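Local coordinates for LPXTG cell wall surface protein (Streptococcus gordonii, PDB 7AVK) that probably acts as a cell-wall-anchored adhesin whose tandem SHIRT repeats, one of them present here, project its binding region from the bacterial surface, at residues 61-64 against 65-68. Residues are numbered along the deposited sequence; the frame is centred on the assembly and turned at random. Where two conformers were deposited one is given.
Sequences YDKT and SETV. With IS8 (isothiocyanate), chain C.
K63 and E66 meet through their charged ends: NZ of the lysine lies 3.2 Å from OE1 of the glutamate, a salt bridge whose hydrogen-bond component is weak. The two side chains run at a slant to each other. The lysine leaves the backbone with CG anti to its own carbonyl carbon (chi1 -63°); a bend at chi3 then sets CE 3.5 Å from E66 OE1, and the further turn at chi4 (-128°) directs NZ. E66 instead reaches out extended, CG opposite the backbone N (chi1 -174°), and presents one carboxylate oxygen to the ammonium group. A water accepts from K63 NZ at 3.0 Å; its bond to E66 OE1 is unusually short and therefore doubtful. D62 OD2 adds a second carboxylate 3.4 Å from K63 NZ, making, in the conformers given here, a D62-K63-E66 network in which the lysine lies between two acids whose OD2 and OE1 stay 6.5 Å apart; its charge probably eases their mutual repulsion. The network spans the link from strand 55-61 to the short strand 66-67 of this SHIRT domain. Strand 73-82 supplies the stronger polar partner of K63 NZ, the carbonyl of K74, and D62 OD1 bonds to the backbone N of V76. E66 also pairs through its backbone with V39 of strand 38-39. Nearer the start of the connection, isothiocyanate sulfur approaches the Y61 ring at its edge, in plane, 4.0 Å from Y61 CD2, while T64 CG2 lies 4.0 Å from that sulfur. Q43, whose OE1 is hydrogen-bonded to the ligand, belongs to the same pocket, as do F58 and S60.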
# COMPACT_ATOMS: atom_id res chain seq x y z
N TYR A 61 -4.47 0.26 -4.52
CA TYR A 61 -4.66 1.15 -3.41
C TYR A 61 -6.08 1.73 -3.43
O TYR A 61 -6.76 1.77 -4.47
CB TYR A 61 -3.63 2.29 -3.45
CG TYR A 61 -2.21 1.78 -3.19
CD1 TYR A 61 -1.81 1.49 -1.89
CD2 TYR A 61 -1.31 1.59 -4.20
CE1 TYR A 61 -0.54 1.04 -1.60
CE2 TYR A 61 -0.02 1.14 -3.95
CZ TYR A 61 0.37 0.87 -2.64
OH TYR A 61 1.62 0.40 -2.34
N ASP A 62 -6.49 2.23 -2.26
CA ASP A 62 -7.82 2.81 -1.98
C ASP A 62 -8.07 4.08 -2.78
O ASP A 62 -9.20 4.44 -3.05
CB ASP A 62 -7.94 3.12 -0.46
CG ASP A 62 -7.01 4.30 0.06
OD1 ASP A 62 -5.79 4.35 -0.20
OD2 ASP A 62 -7.60 5.25 0.66
N LYS A 63 -7.00 4.81 -3.03
CA LYS A 63 -6.98 6.05 -3.79
C LYS A 63 -5.89 5.95 -4.80
O LYS A 63 -4.86 5.33 -4.56
CB LYS A 63 -6.66 7.21 -2.81
CG LYS A 63 -7.66 7.45 -1.71
CD LYS A 63 -7.16 8.49 -0.69
CE LYS A 63 -5.98 8.03 0.12
NZ LYS A 63 -6.19 8.18 1.52
N THR A 64 -6.08 6.60 -5.95
CA THR A 64 -5.01 6.76 -6.93
C THR A 64 -4.15 7.98 -6.65
O THR A 64 -3.02 8.05 -7.15
CB THR A 64 -5.60 6.77 -8.32
OG1 THR A 64 -6.75 7.61 -8.38
CG2 THR A 64 -5.92 5.35 -8.77
N SER A 65 -4.65 8.96 -5.89
CA SER A 65 -3.81 10.07 -5.51
C SER A 65 -4.42 10.76 -4.31
O SER A 65 -5.57 10.52 -3.96
CB SER A 65 -3.59 11.07 -6.62
OG SER A 65 -4.73 11.83 -6.84
N GLU A 66 -3.62 11.64 -3.70
CA GLU A 66 -4.16 12.61 -2.75
C GLU A 66 -3.36 13.89 -2.89
O GLU A 66 -2.14 13.85 -3.07
CB GLU A 66 -4.11 12.13 -1.29
CG GLU A 66 -4.78 13.04 -0.30
CD GLU A 66 -5.08 12.42 1.05
OE1 GLU A 66 -5.00 11.19 1.24
OE2 GLU A 66 -5.41 13.19 1.98
N THR A 67 -4.02 15.03 -2.73
CA THR A 67 -3.36 16.33 -2.77
C THR A 67 -3.27 16.82 -1.33
O THR A 67 -4.27 16.99 -0.63
CB THR A 67 -4.07 17.29 -3.72
OG1 THR A 67 -3.99 16.75 -5.03
CG2 THR A 67 -3.43 18.62 -3.77
N VAL A 68 -2.05 16.99 -0.88
CA VAL A 68 -1.78 17.29 0.53
C VAL A 68 -2.47 18.59 0.93
O VAL A 68 -2.38 19.60 0.22
CB VAL A 68 -0.28 17.35 0.75
CG1 VAL A 68 0.08 17.72 2.20
CG2 VAL A 68 0.40 16.03 0.38
S IS8 C . -3.81 2.39 -7.16
C IS8 C . -3.07 1.23 -7.82
N IS8 C . -2.42 0.19 -8.19
O HOH W 1 -4.74 10.01 3.44